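Local coordinates for protein alpha-fucosidase (Bifidobacterium bifidum, PDB 2EAE) that probably releases alpha-1,2-linked L-fucose from glycans by hydrolysis, this chain being the family 95 catalytic region of a longer bifidobacterial protein, at residues H676-H681 / T720-G725; A701-L706 / N729-T734; W502-V507 / T576-L581. The protein carries 1 engineered substitution. All coordinates share one frame; numbering follows the deposited sequence.

Contact 1: H676-H681 / T720-G725; sequences HRHMSH and TGWAIG. With FUL (beta-L-fucopyranose), chain D; GLC (alpha-D-glucopyranose), chain B.
The imidazole of His-678 takes the edge of Trp-722 against one face, with CH2 3.5 Å above the ring plane near its centre; fucose lies at the imidazole's own edge. This is a T-shaped pair, centroids 4.7 Å apart and planes at 57°. One face of the indole is met by Thr-720 OG1 and Ala-723 CB toward the rim, and at its edge NE1 donates to FUL O3. Arg-677 crosses the same indole with its aliphatic part, CG resting 3.5 Å from Trp-722 CZ2. From there the chain runs extended to NE, carrying the guanidinium edge-on to the sugar. Three donors then grip one hydroxyl: His-678 NE2 reaches FUL O2 at 2.7 Å and 163°, Arg-677 NE at 2.8 Å and Arg-677 NH2 at 2.9 Å. The same NH2 lies 3.3 Å from GLC C6. At the start of helix 721-733, Thr-720 OG1 caps the helix by accepting from Ala-723 N at 3.1 Å. His-760 binds the sugar too, and Glu-566 makes a long, weak ion pair with Arg-677. Together the loop residues Arg-677 and His-678 and the helix residue Trp-722 form one wall of the fucose pocket of the family 95 catalytic domain.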
loop_
_atom_site.group_PDB
_atom_site.type_symbol
_atom_site.label_atom_id
_atom_site.label_comp_id
_atom_site.label_asym_id
_atom_site.label_seq_id
_atom_site.Cartn_x
_atom_site.Cartn_y
_atom_site.Cartn_z
ATOM N N HIS A 676 -16.753 -9.180 10.712
ATOM C CA HIS A 676 -16.313 -9.167 9.323
ATOM C C HIS A 676 -15.010 -8.349 9.191
ATOM O O HIS A 676 -14.901 -7.264 9.749
ATOM C CB HIS A 676 -17.425 -8.662 8.409
ATOM C CG HIS A 676 -17.094 -8.797 6.962
ATOM N ND1 HIS A 676 -16.795 -10.005 6.370
ATOM C CD2 HIS A 676 -16.989 -7.860 5.993
ATOM C CE1 HIS A 676 -16.506 -9.802 5.096
ATOM N NE2 HIS A 676 -16.651 -8.510 4.838
ATOM N N ARG A 677 -14.054 -8.896 8.462
ATOM C CA ARG A 677 -12.736 -8.272 8.278
ATOM C C ARG A 677 -12.838 -6.858 7.665
ATOM O O ARG A 677 -12.143 -5.929 8.113
ATOM C CB ARG A 677 -11.824 -9.176 7.452
ATOM C CG ARG A 677 -12.349 -9.570 6.071
ATOM C CD ARG A 677 -11.627 -10.785 5.506
ATOM N NE ARG A 677 -12.107 -11.008 4.150
ATOM C CZ ARG A 677 -13.255 -11.620 3.850
ATOM N NH1 ARG A 677 -14.017 -12.111 4.809
ATOM N NH2 ARG A 677 -13.641 -11.741 2.588
ATOM N N HIS A 678 -13.688 -6.694 6.651
ATOM C CA HIS A 678 -13.892 -5.382 6.048
ATOM C C HIS A 678 -14.740 -4.511 6.959
ATOM O O HIS A 678 -15.631 -4.994 7.687
ATOM C CB HIS A 678 -14.614 -5.494 4.685
ATOM C CG HIS A 678 -13.768 -6.121 3.623
ATOM N ND1 HIS A 678 -12.998 -5.376 2.759
ATOM C CD2 HIS A 678 -13.534 -7.421 3.326
ATOM C CE1 HIS A 678 -12.333 -6.197 1.960
ATOM N NE2 HIS A 678 -12.635 -7.444 2.298
ATOM N N MET A 679 -14.496 -3.223 6.873
ATOM C CA MET A 679 -15.353 -2.239 7.520
ATOM C C MET A 679 -15.668 -1.189 6.445
ATOM O O MET A 679 -15.331 -0.015 6.579
ATOM C CB MET A 679 -14.642 -1.622 8.731
ATOM C CG MET A 679 -14.228 -2.702 9.780
ATOM S SD MET A 679 -13.672 -1.993 11.337
ATOM C CE MET A 679 -12.410 -0.840 10.740
ATOM N N SER A 680 -16.335 -1.627 5.379
ATOM C CA SER A 680 -16.508 -0.795 4.174
ATOM C C SER A 680 -17.404 0.422 4.379
ATOM O O SER A 680 -17.338 1.412 3.609
ATOM C CB SER A 680 -17.007 -1.673 3.032
ATOM O OG SER A 680 -15.981 -2.623 2.705
ATOM N N HIS A 681 -18.221 0.360 5.425
ATOM C CA HIS A 681 -19.106 1.459 5.809
ATOM C C HIS A 681 -18.467 2.509 6.693
ATOM O O HIS A 681 -19.108 3.522 6.998
ATOM C CB HIS A 681 -20.393 0.933 6.477
ATOM C CG HIS A 681 -20.155 0.126 7.729
ATOM N ND1 HIS A 681 -19.201 -0.866 7.825
ATOM C CD2 HIS A 681 -20.766 0.170 8.934
ATOM C CE1 HIS A 681 -19.255 -1.417 9.024
ATOM N NE2 HIS A 681 -20.197 -0.802 9.719
ATOM N N THR A 720 -7.688 -10.786 10.357
ATOM C CA THR A 720 -6.561 -10.836 9.387
ATOM C C THR A 720 -5.625 -9.646 9.682
ATOM O O THR A 720 -6.057 -8.646 10.264
ATOM C CB THR A 720 -7.040 -10.712 7.942
ATOM O OG1 THR A 720 -7.520 -9.374 7.724
ATOM C CG2 THR A 720 -8.139 -11.754 7.605
ATOM N N GLY A 721 -4.357 -9.761 9.282
ATOM C CA GLY A 721 -3.360 -8.697 9.546
ATOM C C GLY A 721 -3.785 -7.356 8.986
ATOM O O GLY A 721 -3.726 -6.331 9.676
ATOM N N TRP A 722 -4.263 -7.346 7.750
ATOM C CA TRP A 722 -4.718 -6.089 7.163
ATOM C C TRP A 722 -5.940 -5.535 7.899
ATOM O O TRP A 722 -6.084 -4.329 8.047
ATOM C CB TRP A 722 -4.972 -6.208 5.643
ATOM C CG TRP A 722 -6.230 -7.021 5.226
ATOM C CD1 TRP A 722 -6.248 -8.297 4.745
ATOM C CD2 TRP A 722 -7.596 -6.580 5.247
ATOM N NE1 TRP A 722 -7.534 -8.693 4.485
ATOM C CE2 TRP A 722 -8.391 -7.657 4.769
ATOM C CE3 TRP A 722 -8.228 -5.379 5.602
ATOM C CZ2 TRP A 722 -9.783 -7.573 4.664
ATOM C CZ3 TRP A 722 -9.625 -5.289 5.517
ATOM C CH2 TRP A 722 -10.397 -6.381 5.048
ATOM N N ALA A 723 -6.828 -6.420 8.342
ATOM C CA ALA A 723 -8.062 -5.988 9.002
ATOM C C ALA A 723 -7.766 -5.320 10.347
ATOM O O ALA A 723 -8.395 -4.294 10.697
ATOM C CB ALA A 723 -9.024 -7.161 9.161
ATOM N N ILE A 724 -6.808 -5.886 11.084
ATOM C CA ILE A 724 -6.300 -5.245 12.293
ATOM C C ILE A 724 -5.683 -3.878 11.947
ATOM O O ILE A 724 -5.891 -2.901 12.665
ATOM C CB ILE A 724 -5.293 -6.128 13.006
ATOM C CG1 ILE A 724 -5.944 -7.472 13.372
ATOM C CG2 ILE A 724 -4.750 -5.374 14.225
ATOM C CD1 ILE A 724 -4.998 -8.496 14.130
ATOM N N GLY A 725 -4.908 -3.836 10.863
ATOM C CA GLY A 725 -4.299 -2.573 10.365
ATOM C C GLY A 725 -5.317 -1.465 10.081
ATOM O O GLY A 725 -5.140 -0.320 10.506
HETATM C C1 FUL D . -10.110 -9.109 -0.170
HETATM C C2 FUL D . -10.215 -9.572 1.299
HETATM O O2 FUL D . -11.594 -9.870 1.610
HETATM C C3 FUL D . -9.325 -10.787 1.650
HETATM O O3 FUL D . -9.185 -10.876 3.086
HETATM C C4 FUL D . -7.933 -10.658 1.029
HETATM O O4 FUL D . -7.333 -9.531 1.678
HETATM C C5 FUL D . -8.050 -10.390 -0.472
HETATM C C6 FUL D . -6.699 -10.185 -1.157
HETATM O O5 FUL D . -8.787 -9.194 -0.686
HETATM O O1 FUL D . -10.468 -7.723 -0.338
HETATM C C1 GLC B . -11.855 -18.140 0.893
HETATM C C2 GLC B . -11.298 -18.230 -0.539
HETATM C C3 GLC B . -10.623 -16.958 -1.022
HETATM C C4 GLC B . -11.465 -15.749 -0.662
HETATM C C5 GLC B . -11.500 -15.703 0.859
HETATM C C6 GLC B . -12.246 -14.474 1.346
HETATM O O1 GLC B . -10.949 -18.669 1.839
HETATM O O2 GLC B . -10.342 -19.255 -0.685
HETATM O O3 GLC B . -10.518 -17.095 -2.410
HETATM O O4 GLC B . -10.888 -14.564 -1.179
HETATM O O5 GLC B . -12.216 -16.830 1.334
HETATM O O6 GLC B . -13.623 -14.737 1.148
#

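Contact 2: A701-L706 / N729-T734; sequences AAKTSL and NSWART
Neighbouring antiparallel helices of the catalytic domain, 699-710 and 721-733, pack here through Leu-706 and Trp-731. Their local axes come within 10.8 Å and run at 148° to one another, a spacing wide enough for large side chains to lie between them. Leu-706 points into it. Its CD1 sits over the indole of Trp-731, 3.9 Å from the centroid of the five-membered ring and only 10° off the normal, a clear CH-pi contact. The two side chains slide past each other in opposite directions, which brings Leu-706 CB to 3.7 Å from Trp-731 CZ2. The other branch, CD2, touches Ser-730 CB, while the hydroxyl of Ser-730 is engaged by Gln-726 O of its own helix. Helix pairs of this kind, with mostly apolar residues between them, are the building material of the (alpha/alpha)6 barrel expected for family 95 enzymes. Further along, Leu-706 CD1 and Thr-734 CG2 meet tip to tip at 3.9 Å. A chi1 of 72° places Thr-734 OG1 between the backbone N and the carbonyl carbon, and CG2 on the side facing Leu-706 and Lys-703. OG1 points back toward Trp-731 O and, at 2.5 Å, lies in the carbonyl plane on a lone pair of it; that oxygen also accepts from Thr-734 N. The same OG1 accepts from Asp-736 N. Lys-703 crosses Thr-734 obliquely, its CG against the methyl. Bends at chi3 and chi4 then fold the amine over toward the threonine, leaving NZ 3.5 Å from Thr-734 OG1 and 3.9 Å from Trp-731 CZ3.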
loop_
_atom_site.group_PDB
_atom_site.type_symbol
_atom_site.label_atom_id
_atom_site.label_comp_id
_atom_site.label_asym_id
_atom_site.label_seq_id
_atom_site.Cartn_x
_atom_site.Cartn_y
_atom_site.Cartn_z
ATOM N N ALA A 701 -21.674 6.820 16.601
ATOM C CA ALA A 701 -22.130 5.663 15.811
ATOM C C ALA A 701 -20.933 4.935 15.190
ATOM O O ALA A 701 -20.928 3.708 15.116
ATOM C CB ALA A 701 -23.131 6.095 14.709
ATOM N N ALA A 702 -19.939 5.688 14.720
ATOM C CA ALA A 702 -18.742 5.048 14.128
ATOM C C ALA A 702 -18.018 4.227 15.198
ATOM O O ALA A 702 -17.620 3.110 14.951
ATOM C CB ALA A 702 -17.797 6.085 13.489
ATOM N N LYS A 703 -17.886 4.779 16.409
ATOM C CA LYS A 703 -17.297 4.056 17.523
ATOM C C LYS A 703 -18.123 2.818 17.917
ATOM O O LYS A 703 -17.552 1.771 18.192
ATOM C CB LYS A 703 -17.093 4.986 18.721
ATOM C CG LYS A 703 -15.986 6.017 18.528
ATOM C CD LYS A 703 -15.931 7.009 19.715
ATOM C CE LYS A 703 -15.254 6.403 20.958
ATOM N NZ LYS A 703 -13.737 6.401 20.874
ATOM N N THR A 704 -19.453 2.938 17.923
ATOM C CA THR A 704 -20.330 1.764 18.146
ATOM C C THR A 704 -20.067 0.678 17.109
ATOM O O THR A 704 -19.892 -0.494 17.492
ATOM C CB THR A 704 -21.805 2.166 18.140
ATOM O OG1 THR A 704 -22.045 3.073 19.229
ATOM C CG2 THR A 704 -22.763 0.952 18.205
ATOM N N SER A 705 -20.033 1.071 15.821
ATOM C CA SER A 705 -19.747 0.157 14.698
ATOM C C SER A 705 -18.380 -0.504 14.871
ATOM O O SER A 705 -18.245 -1.749 14.731
ATOM C CB SER A 705 -19.801 0.914 13.357
ATOM O OG SER A 705 -21.149 1.238 13.001
ATOM N N LEU A 706 -17.371 0.317 15.201
ATOM C CA LEU A 706 -16.014 -0.210 15.481
ATOM C C LEU A 706 -15.977 -1.206 16.622
ATOM O O LEU A 706 -15.345 -2.244 16.516
ATOM C CB LEU A 706 -15.023 0.909 15.830
ATOM C CG LEU A 706 -14.476 1.724 14.681
ATOM C CD1 LEU A 706 -13.637 2.857 15.294
ATOM C CD2 LEU A 706 -13.621 0.853 13.748
ATOM N N ASN A 729 -5.887 2.245 12.362
ATOM C CA ASN A 729 -6.065 3.600 11.777
ATOM C C ASN A 729 -7.430 4.194 12.135
ATOM O O ASN A 729 -7.523 5.395 12.472
ATOM C CB ASN A 729 -5.900 3.546 10.278
ATOM C CG ASN A 729 -4.433 3.473 9.843
ATOM O OD1 ASN A 729 -3.789 4.514 9.637
ATOM N ND2 ASN A 729 -3.929 2.247 9.627
ATOM N N SER A 730 -8.493 3.375 12.036
ATOM C CA SER A 730 -9.857 3.850 12.357
ATOM C C SER A 730 -9.994 4.288 13.831
ATOM O O SER A 730 -10.490 5.372 14.121
ATOM C CB SER A 730 -10.905 2.795 11.998
ATOM O OG SER A 730 -10.712 2.366 10.666
ATOM N N TRP A 731 -9.544 3.438 14.755
ATOM C CA TRP A 731 -9.531 3.820 16.171
ATOM C C TRP A 731 -8.704 5.073 16.422
ATOM O O TRP A 731 -9.107 5.924 17.216
ATOM C CB TRP A 731 -9.066 2.667 17.058
ATOM C CG TRP A 731 -10.199 1.687 17.331
ATOM C CD1 TRP A 731 -10.377 0.467 16.754
ATOM C CD2 TRP A 731 -11.259 1.840 18.276
ATOM N NE1 TRP A 731 -11.498 -0.159 17.271
ATOM C CE2 TRP A 731 -12.067 0.672 18.195
ATOM C CE3 TRP A 731 -11.628 2.860 19.168
ATOM C CZ2 TRP A 731 -13.196 0.483 18.989
ATOM C CZ3 TRP A 731 -12.776 2.687 19.940
ATOM C CH2 TRP A 731 -13.550 1.504 19.842
ATOM N N ALA A 732 -7.591 5.217 15.714
ATOM C CA ALA A 732 -6.753 6.418 15.910
ATOM C C ALA A 732 -7.523 7.706 15.593
ATOM O O ALA A 732 -7.420 8.679 16.336
ATOM C CB ALA A 732 -5.447 6.344 15.109
ATOM N N ARG A 733 -8.334 7.689 14.529
ATOM C CA ARG A 733 -9.056 8.877 14.102
ATOM C C ARG A 733 -10.120 9.301 15.124
ATOM O O ARG A 733 -10.575 10.434 15.097
ATOM C CB ARG A 733 -9.691 8.666 12.729
ATOM C CG ARG A 733 -8.682 8.586 11.558
ATOM C CD ARG A 733 -8.265 9.996 11.136
ATOM N NE ARG A 733 -7.478 10.030 9.899
ATOM C CZ ARG A 733 -7.981 10.061 8.658
ATOM N NH1 ARG A 733 -9.286 9.963 8.446
ATOM N NH2 ARG A 733 -7.144 10.087 7.611
ATOM N N THR A 734 -10.490 8.385 16.016
ATOM C CA THR A 734 -11.495 8.635 17.045
ATOM C C THR A 734 -10.860 9.349 18.233
ATOM O O THR A 734 -11.576 9.829 19.101
ATOM C CB THR A 734 -12.185 7.320 17.567
ATOM O OG1 THR A 734 -11.261 6.583 18.377
ATOM C CG2 THR A 734 -12.745 6.458 16.414
#

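Contact 3: W502-V507 / T576-L581; sequences WSPAAV and TYESSL
Tyr-577 and Ser-503 are joined by a hydrogen bond, the phenol OH donating to Ser-503 OG at 2.7 Å. The serine oxygen lies near the ring plane, off the CE2 side of the edge, so the bond leaves the phenol oxygen at an angle to the C-O bond. A second bond runs from Ala-505 N to Glu-578 OE2, 3.2 Å long with an angle of 150° at the hydrogen; the amide approaches from above the carboxylate, 45° out of its plane. Beside that bond the methyl of Ala-505 sits over the face of the same carboxylate, CB only 3.3 Å from Glu-578 CD, which makes this the tight spot of the contact. The methyl is further enclosed by Tyr-577 CE2 at 4.0 Å and Leu-581 CD1 at 3.8 Å, so that one small side chain is held by three residues of a helix. Pro-504 crosses Glu-578 at about a right angle, with CD against OE2.

What positions this shell is partly the turn itself. Residues 503-506 form a type I beta turn, closed by Ala-506 N to Ser-503 O at 2.9 Å, and it presents the Ala-505 amide and methyl together. Glu-578 bends sharply at chi2 (-101°) to bring its carboxylate back across them; its other oxygen, OE1, is hydrogen-bonded to Tyr-541 OH of helix 524-545, which helps fix the carboxylate. Pro-504 CD also rests on one face of Trp-502, whose ring stacks with Phe-498. The turn connects helix 498-501 to helix 506-521, and it is packed between the first turns of helix 576-596 and Tyr-541 and Met-545 of helix 524-545.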
loop_
_atom_site.group_PDB
_atom_site.type_symbol
_atom_site.label_atom_id
_atom_site.label_comp_id
_atom_site.label_asym_id
_atom_site.label_seq_id
_atom_site.Cartn_x
_atom_site.Cartn_y
_atom_site.Cartn_z
ATOM N N TRP A 502 -17.629 -6.964 -8.117
ATOM C CA TRP A 502 -18.224 -5.683 -8.502
ATOM C C TRP A 502 -17.975 -4.675 -7.384
ATOM O O TRP A 502 -18.462 -4.858 -6.265
ATOM C CB TRP A 502 -19.737 -5.824 -8.678
ATOM C CG TRP A 502 -20.461 -4.538 -9.052
ATOM C CD1 TRP A 502 -21.113 -3.680 -8.215
ATOM C CD2 TRP A 502 -20.605 -3.999 -10.369
ATOM N NE1 TRP A 502 -21.685 -2.641 -8.947
ATOM C CE2 TRP A 502 -21.365 -2.810 -10.264
ATOM C CE3 TRP A 502 -20.170 -4.412 -11.635
ATOM C CZ2 TRP A 502 -21.703 -2.032 -11.392
ATOM C CZ3 TRP A 502 -20.506 -3.640 -12.749
ATOM C CH2 TRP A 502 -21.235 -2.461 -12.614
ATOM N N SER A 503 -17.230 -3.614 -7.702
ATOM C CA SER A 503 -16.891 -2.599 -6.707
ATOM C C SER A 503 -16.384 -1.370 -7.441
ATOM O O SER A 503 -15.207 -1.025 -7.289
ATOM C CB SER A 503 -15.791 -3.146 -5.790
ATOM O OG SER A 503 -15.684 -2.424 -4.541
ATOM N N PRO A 504 -17.249 -0.685 -8.208
ATOM C CA PRO A 504 -16.787 0.485 -8.994
ATOM C C PRO A 504 -16.272 1.644 -8.132
ATOM O O PRO A 504 -15.436 2.433 -8.599
ATOM C CB PRO A 504 -18.038 0.883 -9.818
ATOM C CG PRO A 504 -19.179 0.434 -8.972
ATOM C CD PRO A 504 -18.686 -0.925 -8.414
ATOM N N ALA A 505 -16.682 1.695 -6.874
ATOM C CA ALA A 505 -16.156 2.724 -5.954
ATOM C C ALA A 505 -14.683 2.482 -5.589
ATOM O O ALA A 505 -14.066 3.327 -4.936
ATOM C CB ALA A 505 -17.019 2.831 -4.719
ATOM N N ALA A 506 -14.102 1.375 -6.085
ATOM C CA ALA A 506 -12.657 1.101 -5.955
ATOM C C ALA A 506 -11.845 2.296 -6.517
ATOM O O ALA A 506 -10.875 2.730 -5.934
ATOM C CB ALA A 506 -12.285 -0.188 -6.678
ATOM N N VAL A 507 -12.293 2.823 -7.628
ATOM C CA VAL A 507 -11.653 3.991 -8.288
ATOM C C VAL A 507 -11.729 5.285 -7.466
ATOM O O VAL A 507 -10.654 5.823 -7.154
ATOM C CB VAL A 507 -12.082 4.133 -9.774
ATOM C CG1 VAL A 507 -11.421 5.407 -10.453
ATOM C CG2 VAL A 507 -11.667 2.842 -10.560
ATOM N N THR A 576 -23.397 2.197 2.070
ATOM C CA THR A 576 -22.627 3.221 2.764
ATOM C C THR A 576 -21.207 3.330 2.182
ATOM O O THR A 576 -20.657 4.447 2.103
ATOM C CB THR A 576 -22.595 2.923 4.225
ATOM O OG1 THR A 576 -23.961 2.885 4.673
ATOM C CG2 THR A 576 -21.867 4.051 4.998
ATOM N N TYR A 577 -20.660 2.184 1.783
ATOM C CA TYR A 577 -19.339 2.086 1.124
ATOM C C TYR A 577 -19.290 3.031 -0.067
ATOM O O TYR A 577 -18.520 4.001 -0.073
ATOM C CB TYR A 577 -19.109 0.644 0.698
ATOM C CG TYR A 577 -17.949 0.371 -0.224
ATOM C CD1 TYR A 577 -16.633 0.497 0.221
ATOM C CD2 TYR A 577 -18.170 -0.076 -1.526
ATOM C CE1 TYR A 577 -15.536 0.171 -0.641
ATOM C CE2 TYR A 577 -17.095 -0.409 -2.404
ATOM C CZ TYR A 577 -15.782 -0.261 -1.935
ATOM O OH TYR A 577 -14.728 -0.571 -2.771
ATOM N N GLU A 578 -20.134 2.775 -1.067
ATOM C CA GLU A 578 -20.086 3.559 -2.319
ATOM C C GLU A 578 -20.433 5.020 -2.045
ATOM O O GLU A 578 -19.798 5.902 -2.586
ATOM C CB GLU A 578 -21.066 2.997 -3.355
ATOM C CG GLU A 578 -20.727 1.605 -3.876
ATOM C CD GLU A 578 -20.041 1.587 -5.267
ATOM O OE1 GLU A 578 -20.186 2.572 -6.079
ATOM O OE2 GLU A 578 -19.393 0.546 -5.554
ATOM N N SER A 579 -21.455 5.280 -1.222
ATOM C CA SER A 579 -21.877 6.682 -0.994
ATOM C C SER A 579 -20.842 7.544 -0.242
ATOM O O SER A 579 -20.672 8.724 -0.543
ATOM C CB SER A 579 -23.233 6.725 -0.295
ATOM O OG SER A 579 -24.216 6.236 -1.217
ATOM N N SER A 580 -20.182 6.927 0.734
ATOM C CA SER A 580 -19.111 7.536 1.508
ATOM C C SER A 580 -17.920 7.877 0.595
ATOM O O SER A 580 -17.308 8.976 0.692
ATOM C CB SER A 580 -18.678 6.551 2.627
ATOM O OG SER A 580 -19.665 6.540 3.659
ATOM N N LEU A 581 -17.604 6.950 -0.290
ATOM C CA LEU A 581 -16.457 7.142 -1.173
ATOM C C LEU A 581 -16.775 8.155 -2.251
ATOM O O LEU A 581 -15.939 8.974 -2.609
ATOM C CB LEU A 581 -16.017 5.820 -1.797
ATOM C CG LEU A 581 -15.386 4.853 -0.773
ATOM C CD1 LEU A 581 -15.146 3.525 -1.475
ATOM C CD2 LEU A 581 -13.998 5.421 -0.256
#

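In the fold
All three contacts lie in the catalytic domain's interior, yet they illustrate how chemistry follows position. Contact 1 faces the sugar and is dominated by donors and aromatic rings serving a ligand. Contact 2, farthest of the three from the chain centre, is mainly apolar helix packing. Lys-703 and Thr-734 there, like Arg-677 in contact 1, are partly exposed; only contact 3 is buried throughout, and it pairs a carboxylate with a backbone amide and a phenol with a serine hydroxyl, around a buried alanine methyl. Helix 721-733 serves both contacts 1 and 2, its start at the pocket and its end away from it, and Met-679 CE bridges them by packing on Leu-706 CD2. Ser-680 and His-681 touch helix 576-596, tying contact 1 to contact 3.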